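Local coordinates for protein L-lysine 6-oxidase (Marinomonas mediterranea, PDB 3WEU) that catalyses the oxidative deamination of L-lysine at its epsilon-amino group with a cysteine tryptophylquinone cofactor, releasing ammonium and the hydrogen peroxide that makes it antibacterial, at residues T264-G269 with F273-D278; N294-I299 with D327-S332; K475-F478 with L483-E486; R487-C490 with G495-P498. All blocks are in the same frame, centred on the assembly; numbering follows the deposited sequence.

How the contacts relate
All four contacts join a helix to a loop that follows it, and contact 4 also uses the residues that lead into its helix. Contacts 1, 2 and 3 are partly buried; contact 4 is wholly buried. Contacts 1 and 2 lie on the same side of the chain's centre, and Y429 serves both: its ring meets F266 and also R297. Contacts 3 and 4 touch each other, with centres about 10 Å apart, through T484 and E497. Contact 1 closes a helix end by backbone bonds and apolar packing. Contact 2 is aromatic and CH-pi. Contact 3 pairs a CH-pi contact with waters. Contact 4 rests on an arginine gripping a carbonyl.

Contact 1. Residues T264-G269 with F273-D278; sequences TCFDVG and FDLVPD
G269 lies in the last turns of helix 261-272 and F273 follows it; the carbonyl of G269 accepts two backbone N-H groups. F273 N donates to G269 O at 2.9 Å, an i to i+4 bond. L275 N donates to the same G269 O at 3.1 Å and is the straighter of the two, with an N-H...O angle of 165°. The two donors reach the oxygen from opposite faces of the carbonyl plane. F273 is the first residue to leave helical angles, and D274 then takes a left-handed conformation. This turn brings the chain back beside the last helical turns. Three apolar contacts follow. F266 has its CG anti to the backbone N (chi1 -175°), which carries the ring out toward the returning loop. L275 CD2 packs on F266 CD1 at 3.7 Å, and the two side chains cross at about a right angle. Further along the same ring, V276 CG2 meets F266 CZ at 3.9 Å. On the other flank, V268 and F273 lie side by side and point the same way. V268 CG1 comes to the edge of the F273 ring, in its plane, 4.0 Å from CE2. G269 CA also sits at that ring's edge. D274 points away from the helix, and its carboxylate bonds to S282. F266 is covered further by Y429 and Y467, and by T408 of helix 407-418. The carbonyl that accepts two N-H groups thus fixes the path of the chain as it leaves the helix, while apolar side chains pack the returning chain against it.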
loop_
_atom_site.group_PDB
_atom_site.type_symbol
_atom_site.label_atom_id
_atom_site.label_comp_id
_atom_site.label_asym_id
_atom_site.label_seq_id
_atom_site.Cartn_x
_atom_site.Cartn_y
_atom_site.Cartn_z
ATOM N N THR A 264 26.242 16.344 28.240
ATOM C CA THR A 264 25.448 17.475 27.753
ATOM C C THR A 264 25.128 18.431 28.906
ATOM O O THR A 264 25.359 19.675 28.826
ATOM C CB THR A 264 24.175 17.036 27.054
ATOM O OG1 THR A 264 24.504 16.240 25.910
ATOM C CG2 THR A 264 23.342 18.264 26.626
ATOM N N CYS A 265 24.594 17.873 29.993
ATOM C CA CYS A 265 24.207 18.702 31.146
ATOM C C CYS A 265 25.424 19.415 31.733
ATOM O O CYS A 265 25.310 20.588 32.100
ATOM C CB CYS A 265 23.447 17.894 32.223
ATOM S SG CYS A 265 21.823 17.407 31.646
ATOM N N PHE A 266 26.567 18.716 31.845
ATOM C CA PHE A 266 27.787 19.270 32.350
ATOM C C PHE A 266 28.254 20.454 31.482
ATOM O O PHE A 266 28.550 21.519 31.973
ATOM C CB PHE A 266 28.884 18.169 32.419
ATOM C CG PHE A 266 30.146 18.621 33.051
ATOM C CD1 PHE A 266 30.164 18.904 34.411
ATOM C CD2 PHE A 266 31.285 18.894 32.301
ATOM C CE1 PHE A 266 31.316 19.408 35.001
ATOM C CE2 PHE A 266 32.437 19.341 32.893
ATOM C CZ PHE A 266 32.471 19.585 34.257
ATOM N N ASP A 267 28.279 20.247 30.163
ATOM C CA ASP A 267 28.731 21.294 29.233
ATOM C C ASP A 267 27.836 22.536 29.333
ATOM O O ASP A 267 28.341 23.657 29.408
ATOM C CB ASP A 267 28.672 20.707 27.820
ATOM C CG ASP A 267 28.933 21.706 26.724
ATOM O OD1 ASP A 267 29.988 22.382 26.776
ATOM O OD2 ASP A 267 28.077 21.734 25.795
ATOM N N VAL A 268 26.528 22.331 29.309
ATOM C CA VAL A 268 25.579 23.398 29.521
ATOM C C VAL A 268 25.857 24.118 30.828
ATOM O O VAL A 268 25.859 25.393 30.884
ATOM C CB VAL A 268 24.127 22.886 29.448
ATOM C CG1 VAL A 268 23.129 23.951 29.902
ATOM C CG2 VAL A 268 23.758 22.456 28.077
ATOM N N GLY A 269 26.144 23.344 31.851
ATOM C CA GLY A 269 26.437 23.870 33.178
ATOM C C GLY A 269 27.663 24.762 33.244
ATOM O O GLY A 269 27.671 25.855 33.894
ATOM N N PHE A 273 26.030 28.174 33.654
ATOM C CA PHE A 273 25.625 28.274 35.049
ATOM C C PHE A 273 26.807 28.313 35.954
ATOM O O PHE A 273 26.652 28.049 37.115
ATOM C CB PHE A 273 24.706 27.092 35.396
ATOM C CG PHE A 273 23.430 27.114 34.660
ATOM C CD1 PHE A 273 22.397 27.971 35.112
ATOM C CD2 PHE A 273 23.188 26.308 33.548
ATOM C CE1 PHE A 273 21.206 28.021 34.429
ATOM C CE2 PHE A 273 21.977 26.383 32.860
ATOM C CZ PHE A 273 21.004 27.218 33.304
ATOM N N ASP A 274 27.984 28.660 35.431
ATOM C CA ASP A 274 29.174 28.845 36.250
ATOM C C ASP A 274 29.490 27.595 37.081
ATOM O O ASP A 274 30.028 27.700 38.186
ATOM C CB ASP A 274 28.925 30.046 37.190
ATOM C CG ASP A 274 30.201 30.695 37.640
ATOM O OD1 ASP A 274 31.031 30.995 36.741
ATOM O OD2 ASP A 274 30.359 30.947 38.871
ATOM N N LEU A 275 29.172 26.411 36.561
ATOM C CA LEU A 275 29.360 25.210 37.328
ATOM C C LEU A 275 30.808 24.985 37.779
ATOM O O LEU A 275 31.058 24.441 38.832
ATOM C CB LEU A 275 28.792 23.987 36.533
ATOM C CG LEU A 275 28.904 22.606 37.202
ATOM C CD1 LEU A 275 28.067 22.572 38.479
ATOM C CD2 LEU A 275 28.435 21.583 36.193
ATOM N N VAL A 276 31.759 25.324 36.939
ATOM C CA VAL A 276 33.169 25.150 37.192
ATOM C C VAL A 276 33.943 26.466 36.873
ATOM O O VAL A 276 34.539 26.606 35.837
ATOM C CB VAL A 276 33.792 23.974 36.398
ATOM C CG1 VAL A 276 35.188 23.709 36.964
ATOM C CG2 VAL A 276 32.973 22.706 36.528
ATOM N N PRO A 277 33.915 27.448 37.813
ATOM C CA PRO A 277 34.497 28.787 37.579
ATOM C C PRO A 277 35.922 28.746 37.143
ATOM O O PRO A 277 36.323 29.581 36.357
ATOM C CB PRO A 277 34.406 29.463 38.971
ATOM C CG PRO A 277 33.241 28.797 39.643
ATOM C CD PRO A 277 33.316 27.320 39.156
ATOM N N ASP A 278 36.692 27.771 37.617
ATOM C CA ASP A 278 38.085 27.649 37.156
ATOM C C ASP A 278 38.251 27.267 35.675
ATOM O O ASP A 278 39.321 27.454 35.106
ATOM C CB ASP A 278 38.856 26.635 38.004
ATOM C CG ASP A 278 39.119 27.119 39.434
ATOM O OD1 ASP A 278 38.995 28.315 39.702
ATOM O OD2 ASP A 278 39.382 26.259 40.291
#

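Contact 2. Residues N294-I299 with D327-S332; sequences NFDRDI and DYRDGS
F295, in the first turn of helix 295-308, takes R329 over one face, and the CB of Y328 approaches obliquely from that same side. The CG of F295 is anti to the backbone N, and this aims the ring at the loop 327-332. R329 starts with CG beside its own backbone N (chi1 -69°) and then runs extended to NE. Its CG lies over the face of the F295 ring, 4.0 Å from the centroid and only 19° off the ring normal, a CH-pi contact. The rest of the chain passes across the rim, so that R329 NH2 comes 3.6 Å from F295 CE2. CE2 sits over one face of the guanidinium, yet the two planes are 62° apart, so the groups do not stack. Y328 meets the ring with its CB, 3.7 Å from F295 CE1. Its own ring leads away, and its OH bonds to Q325 and to F324 N. At the guanidinium edge, D296 OD1 is 4.2 Å from R329 NH2, too far for a salt bridge. Local side-chain to backbone bonds shape both segments. N294 is the N-cap of the helix, with N294 OD1 accepting from R297 N at 2.8 Å. D327 makes an Asx turn inside a type I beta turn, with D327 OD1 accepting from R329 N at 3.0 Å. No hydrogen bond joins the segments. The start of helix 295-308 is thus tied to the loop before helix 336-344 by the ring meeting aliphatic carbons and the flat guanidinium; the attraction between D296 and R329 probably adds only a weak pull.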
loop_
_atom_site.group_PDB
_atom_site.type_symbol
_atom_site.label_atom_id
_atom_site.label_comp_id
_atom_site.label_asym_id
_atom_site.label_seq_id
_atom_site.Cartn_x
_atom_site.Cartn_y
_atom_site.Cartn_z
ATOM N N ASN A 294 42.495 16.703 34.157
ATOM C CA ASN A 294 42.991 15.539 34.840
ATOM C C ASN A 294 42.831 14.360 33.846
ATOM O O ASN A 294 41.731 14.129 33.336
ATOM C CB ASN A 294 42.175 15.241 36.094
ATOM C CG ASN A 294 42.584 13.916 36.759
ATOM O OD1 ASN A 294 41.841 12.916 36.744
ATOM N ND2 ASN A 294 43.784 13.910 37.361
ATOM N N PHE A 295 43.888 13.553 33.676
ATOM C CA PHE A 295 43.786 12.477 32.713
ATOM C C PHE A 295 42.667 11.499 33.033
ATOM O O PHE A 295 41.811 11.199 32.177
ATOM C CB PHE A 295 45.077 11.719 32.572
ATOM C CG PHE A 295 44.988 10.646 31.502
ATOM C CD1 PHE A 295 45.065 10.975 30.167
ATOM C CD2 PHE A 295 44.743 9.316 31.864
ATOM C CE1 PHE A 295 44.939 10.015 29.201
ATOM C CE2 PHE A 295 44.661 8.336 30.897
ATOM C CZ PHE A 295 44.744 8.689 29.569
ATOM N N ASP A 296 42.691 10.939 34.214
ATOM C CA ASP A 296 41.737 9.938 34.564
ATOM C C ASP A 296 40.278 10.427 34.527
ATOM O O ASP A 296 39.403 9.679 34.111
ATOM C CB ASP A 296 41.993 9.275 35.937
ATOM C CG ASP A 296 43.243 8.354 35.983
ATOM O OD1 ASP A 296 43.677 7.825 34.991
ATOM O OD2 ASP A 296 43.828 8.214 37.075
ATOM N N ARG A 297 40.005 11.614 35.010
ATOM C CA ARG A 297 38.646 12.124 35.103
ATOM C C ARG A 297 38.150 12.620 33.740
ATOM O O ARG A 297 37.005 12.416 33.395
ATOM C CB ARG A 297 38.599 13.324 36.080
ATOM C CG ARG A 297 37.244 13.973 36.354
ATOM C CD ARG A 297 37.322 15.245 37.288
ATOM N NE ARG A 297 38.067 16.252 36.587
ATOM C CZ ARG A 297 38.634 17.328 37.119
ATOM N NH1 ARG A 297 38.540 17.575 38.422
ATOM N NH2 ARG A 297 39.321 18.163 36.329
ATOM N N ASP A 298 38.993 13.296 32.984
ATOM C CA ASP A 298 38.528 14.063 31.833
ATOM C C ASP A 298 38.818 13.401 30.493
ATOM O O ASP A 298 38.093 13.605 29.508
ATOM C CB ASP A 298 39.149 15.453 31.804
ATOM C CG ASP A 298 38.866 16.291 33.062
ATOM O OD1 ASP A 298 37.773 16.200 33.644
ATOM O OD2 ASP A 298 39.824 17.055 33.451
ATOM N N ILE A 299 39.886 12.642 30.406
ATOM C CA ILE A 299 40.350 12.199 29.113
ATOM C C ILE A 299 40.125 10.710 28.921
ATOM O O ILE A 299 39.539 10.253 27.902
ATOM C CB ILE A 299 41.816 12.493 28.963
ATOM C CG1 ILE A 299 42.114 13.972 29.299
ATOM C CG2 ILE A 299 42.342 12.093 27.579
ATOM C CD1 ILE A 299 41.360 14.966 28.475
ATOM N N ASP A 327 52.355 7.126 24.821
ATOM C CA ASP A 327 51.891 7.234 26.151
ATOM C C ASP A 327 50.952 8.409 26.391
ATOM O O ASP A 327 51.396 9.566 26.451
ATOM C CB ASP A 327 53.124 7.326 27.085
ATOM C CG ASP A 327 52.737 7.120 28.559
ATOM O OD1 ASP A 327 51.510 7.055 28.912
ATOM O OD2 ASP A 327 53.679 7.023 29.372
ATOM N N TYR A 328 49.652 8.134 26.544
ATOM C CA TYR A 328 48.646 9.179 26.704
ATOM C C TYR A 328 48.852 9.937 28.039
ATOM O O TYR A 328 48.399 11.076 28.162
ATOM C CB TYR A 328 47.174 8.663 26.537
ATOM C CG TYR A 328 46.877 7.982 25.185
ATOM C CD1 TYR A 328 47.551 8.337 23.989
ATOM C CD2 TYR A 328 46.030 6.898 25.104
ATOM C CE1 TYR A 328 47.300 7.652 22.781
ATOM C CE2 TYR A 328 45.761 6.245 23.889
ATOM C CZ TYR A 328 46.370 6.606 22.777
ATOM O OH TYR A 328 46.083 5.899 21.666
ATOM N N ARG A 329 49.577 9.368 29.015
ATOM C CA ARG A 329 49.739 9.993 30.313
ATOM C C ARG A 329 50.986 10.843 30.360
ATOM O O ARG A 329 51.186 11.571 31.297
ATOM C CB ARG A 329 49.798 8.911 31.423
ATOM C CG ARG A 329 48.451 8.218 31.623
ATOM C CD ARG A 329 48.483 7.091 32.712
ATOM N NE ARG A 329 47.141 6.482 32.902
ATOM C CZ ARG A 329 46.617 5.500 32.147
ATOM N NH1 ARG A 329 47.291 4.947 31.141
ATOM N NH2 ARG A 329 45.354 5.082 32.360
ATOM N N ASP A 330 51.838 10.766 29.354
ATOM C CA ASP A 330 53.057 11.608 29.283
ATOM C C ASP A 330 52.748 13.047 28.876
ATOM O O ASP A 330 52.468 13.327 27.739
ATOM C CB ASP A 330 54.079 10.921 28.399
ATOM C CG ASP A 330 55.389 11.698 28.236
ATOM O OD1 ASP A 330 55.551 12.797 28.708
ATOM O OD2 ASP A 330 56.248 11.210 27.548
ATOM N N GLY A 331 52.786 13.968 29.851
ATOM C CA GLY A 331 52.577 15.373 29.708
ATOM C C GLY A 331 53.760 16.174 29.241
ATOM O O GLY A 331 53.620 17.355 28.996
ATOM N N SER A 332 54.851 15.491 28.943
ATOM C CA SER A 332 56.119 16.193 28.660
ATOM C C SER A 332 56.183 16.828 27.315
ATOM O O SER A 332 55.488 16.398 26.393
ATOM C CB SER A 332 57.279 15.237 28.818
ATOM O OG SER A 332 57.535 14.440 27.677
#

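Contact 3. Residues K475-F478 with L483-E486; sequences KAYF and LTPE
F478 and L483 make the tight part of this contact, and Y477 and T484 make the watery part. L483 CD2 sits 3.6 Å from F478 CD1. It lies over a face of the ring, 4.0 Å from the centroid and 29° off the normal, which makes it a CH-pi contact. L483 starts with its CA-CB bond turned away from the helix. Its CG lies beside the backbone N (chi1 -67°). CD1 continues the chain in extended form, and the other branch, CD2, turns back to the ring. The F478 ring is also packed within its own helix, because Y477 CD2 lies 3.4 Å above the F478 ring plane, out toward the rim. Here helix 475-481 gives way to the loop that leads to helix 489-492, in the C-terminal family region of the oxidase. The loop also meets the N-terminal family region. L483 O accepts from Q133, P485 packs on helix 129-134, and L483 also touches D138 of strand 137-145. The loose side is different. Y477 OH and T484 OG1 are 4.1 Å apart and do not bond directly. Two waters fill the role. One water lies 2.8 Å from Y477 OH and donates to T484 OG1 at 2.7 Å. The other is farther from the tyrosine, 3.2 Å from Y477 OH, and donates to T484 OG1 as well. T484 OG1 also hydrogen-bonds to E497 OE2; with two waters already donating to it, the hydroxyl is probably the donor to that carboxylate. Y477 is partly exposed, and it touches a neighbouring molecule in the crystal.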
loop_
_atom_site.group_PDB
_atom_site.type_symbol
_atom_site.label_atom_id
_atom_site.label_comp_id
_atom_site.label_asym_id
_atom_site.label_seq_id
_atom_site.Cartn_x
_atom_site.Cartn_y
_atom_site.Cartn_z
ATOM N N LYS A 475 1.192 21.445 40.500
ATOM C CA LYS A 475 0.108 20.495 40.438
ATOM C C LYS A 475 -1.250 21.239 40.370
ATOM O O LYS A 475 -2.099 20.929 39.541
ATOM C CB LYS A 475 0.139 19.545 41.670
ATOM C CG LYS A 475 -1.123 18.743 41.820
ATOM C CD LYS A 475 -1.003 17.688 42.928
ATOM C CE LYS A 475 -2.195 16.738 42.928
ATOM N NZ LYS A 475 -3.499 17.458 43.169
ATOM N N ALA A 476 -1.440 22.238 41.205
ATOM C CA ALA A 476 -2.784 22.937 41.240
ATOM C C ALA A 476 -3.124 23.553 39.858
ATOM O O ALA A 476 -4.272 23.454 39.343
ATOM C CB ALA A 476 -2.783 23.998 42.329
ATOM N N TYR A 477 -2.097 24.105 39.190
ATOM C CA TYR A 477 -2.306 24.658 37.834
ATOM C C TYR A 477 -2.785 23.596 36.866
ATOM O O TYR A 477 -3.813 23.720 36.180
ATOM C CB TYR A 477 -1.046 25.409 37.329
ATOM C CG TYR A 477 -1.232 25.767 35.890
ATOM C CD1 TYR A 477 -1.846 26.956 35.509
ATOM C CD2 TYR A 477 -0.857 24.885 34.889
ATOM C CE1 TYR A 477 -2.098 27.218 34.165
ATOM C CE2 TYR A 477 -1.083 25.148 33.561
ATOM C CZ TYR A 477 -1.697 26.325 33.189
ATOM O OH TYR A 477 -1.957 26.542 31.836
ATOM N N PHE A 478 -2.063 22.474 36.782
ATOM C CA PHE A 478 -2.415 21.474 35.820
ATOM C C PHE A 478 -3.703 20.755 36.122
ATOM O O PHE A 478 -4.403 20.304 35.161
ATOM C CB PHE A 478 -1.246 20.464 35.621
ATOM C CG PHE A 478 0.025 21.120 35.147
ATOM C CD1 PHE A 478 0.079 21.743 33.879
ATOM C CD2 PHE A 478 1.158 21.055 35.896
ATOM C CE1 PHE A 478 1.206 22.385 33.456
ATOM C CE2 PHE A 478 2.319 21.663 35.459
ATOM C CZ PHE A 478 2.337 22.339 34.242
ATOM N N LEU A 483 -2.356 20.289 30.320
ATOM C CA LEU A 483 -1.074 20.643 29.794
ATOM C C LEU A 483 -1.227 21.527 28.586
ATOM O O LEU A 483 -2.288 21.544 27.982
ATOM C CB LEU A 483 -0.294 19.370 29.392
ATOM C CG LEU A 483 0.095 18.517 30.601
ATOM C CD1 LEU A 483 0.658 17.187 30.091
ATOM C CD2 LEU A 483 1.088 19.184 31.555
ATOM N N THR A 484 -0.157 22.228 28.195
ATOM C CA THR A 484 -0.297 23.256 27.115
ATOM C C THR A 484 0.276 22.683 25.820
ATOM O O THR A 484 1.479 22.520 25.707
ATOM C CB THR A 484 0.411 24.518 27.510
ATOM O OG1 THR A 484 0.267 24.776 28.920
ATOM C CG2 THR A 484 -0.023 25.742 26.614
ATOM N N PRO A 485 -0.570 22.290 24.866
ATOM C CA PRO A 485 -0.016 21.500 23.740
ATOM C C PRO A 485 1.000 22.236 22.839
ATOM O O PRO A 485 2.022 21.670 22.395
ATOM C CB PRO A 485 -1.284 21.078 22.954
ATOM C CG PRO A 485 -2.362 22.041 23.403
ATOM C CD PRO A 485 -2.055 22.266 24.862
ATOM N N GLU A 486 0.796 23.527 22.645
ATOM C CA GLU A 486 1.599 24.254 21.677
ATOM C C GLU A 486 2.771 24.966 22.320
ATOM O O GLU A 486 3.582 25.532 21.623
ATOM C CB GLU A 486 0.714 25.218 20.835
ATOM C CG GLU A 486 -0.081 26.218 21.576
ATOM C CD GLU A 486 -1.387 25.596 22.100
ATOM O OE1 GLU A 486 -2.445 25.438 21.348
ATOM O OE2 GLU A 486 -1.315 25.255 23.285
HETATM O O HOH W 1 -2.050 24.314 30.211
HETATM O O HOH W 2 0.267 27.501 29.699
#

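Contact 4. Residues R487-C490 with G495-P498; sequences RDEC and GCEP
R487 reaches from just before helix 489-492 to the carbonyl of G495, in the loop just after it. The helix between them has D488 as its N-cap, with D488 OD1 accepting from C490 N at 2.8 Å. From CB, which points toward the loop, the R487 chain runs fully extended (chi1 177°) through CG to CD. CD passes E497 OE2 at 4.0 Å. NE stays too far from that oxygen for a bond. E497 has other partners, T484 and K92. The guanidinium at the tip is gripping end-on. R487 NH1 and R487 NH2 each donate to G495 O at 2.8 Å, from the same face of the carbonyl plane. The oxygen lies close to the guanidinium plane. NH2 bonds also to T494, and Y472 makes a cation-pi contact with the group. E489 CB closes on the same carbonyl, 3.3 Å from G495 O. The carboxylate of E489 turns the other way, to salt bridges with K503 and R504. G495 has backbone angles that suit glycine. Its N-H is met by a water, with G495 N 2.8 Å from the water oxygen, and that water donates to E489 O at 2.7 Å.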
loop_
_atom_site.group_PDB
_atom_site.type_symbol
_atom_site.label_atom_id
_atom_site.label_comp_id
_atom_site.label_asym_id
_atom_site.label_seq_id
_atom_site.Cartn_x
_atom_site.Cartn_y
_atom_site.Cartn_z
ATOM N N ARG A 487 2.915 24.908 23.641
ATOM C CA ARG A 487 3.922 25.681 24.344
ATOM C C ARG A 487 5.327 25.083 24.136
ATOM O O ARG A 487 5.558 23.910 24.474
ATOM C CB ARG A 487 3.645 25.732 25.845
ATOM C CG ARG A 487 4.675 26.458 26.657
ATOM C CD ARG A 487 4.305 26.584 28.122
ATOM N NE ARG A 487 5.292 27.300 28.912
ATOM C CZ ARG A 487 6.406 26.734 29.371
ATOM N NH1 ARG A 487 6.630 25.438 29.077
ATOM N NH2 ARG A 487 7.284 27.419 30.080
ATOM N N ASP A 488 6.235 25.893 23.618
ATOM C CA ASP A 488 7.649 25.539 23.564
ATOM C C ASP A 488 8.379 26.107 24.767
ATOM O O ASP A 488 8.611 27.293 24.901
ATOM C CB ASP A 488 8.269 26.052 22.290
ATOM C CG ASP A 488 9.699 25.527 22.082
ATOM O OD1 ASP A 488 10.242 24.884 23.011
ATOM O OD2 ASP A 488 10.251 25.740 21.003
ATOM N N GLU A 489 8.758 25.222 25.688
ATOM C CA GLU A 489 9.556 25.598 26.802
ATOM C C GLU A 489 10.851 26.271 26.466
ATOM O O GLU A 489 11.389 27.066 27.263
ATOM C CB GLU A 489 9.836 24.353 27.628
ATOM C CG GLU A 489 10.794 23.317 26.974
ATOM C CD GLU A 489 10.223 22.537 25.789
ATOM O OE1 GLU A 489 8.999 22.594 25.414
ATOM O OE2 GLU A 489 11.039 21.759 25.211
ATOM N N CYS A 490 11.429 25.940 25.300
ATOM C CA CYS A 490 12.627 26.695 24.863
ATOM C C CYS A 490 12.370 28.134 24.415
ATOM O O CYS A 490 13.265 28.954 24.502
ATOM C CB CYS A 490 13.313 25.978 23.722
ATOM S SG CYS A 490 13.934 24.339 24.288
ATOM N N GLY A 495 10.190 27.286 31.991
ATOM C CA GLY A 495 10.241 25.930 32.541
ATOM C C GLY A 495 9.597 24.921 31.669
ATOM O O GLY A 495 8.977 25.243 30.682
ATOM N N CYS A 496 9.678 23.655 32.106
ATOM C CA CYS A 496 9.101 22.574 31.344
ATOM C C CYS A 496 7.828 22.080 31.960
ATOM O O CYS A 496 7.693 22.055 33.161
ATOM C CB CYS A 496 10.088 21.389 31.297
ATOM S SG CYS A 496 11.648 21.884 30.548
ATOM N N GLU A 497 6.988 21.532 31.118
ATOM C CA GLU A 497 5.812 20.835 31.549
ATOM C C GLU A 497 6.106 19.366 31.358
ATOM O O GLU A 497 6.946 19.043 30.530
ATOM C CB GLU A 497 4.675 21.130 30.616
ATOM C CG GLU A 497 4.157 22.536 30.809
ATOM C CD GLU A 497 2.864 22.846 30.066
ATOM O OE1 GLU A 497 2.388 22.044 29.245
ATOM O OE2 GLU A 497 2.335 23.946 30.342
ATOM N N PRO A 498 5.321 18.510 31.977
ATOM C CA PRO A 498 5.291 17.085 31.688
ATOM C C PRO A 498 5.099 16.810 30.177
ATOM O O PRO A 498 4.261 17.406 29.487
ATOM C CB PRO A 498 4.127 16.567 32.504
ATOM C CG PRO A 498 4.028 17.481 33.646
ATOM C CD PRO A 498 4.578 18.826 33.203
HETATM O O HOH W 3 12.041 26.880 29.924
#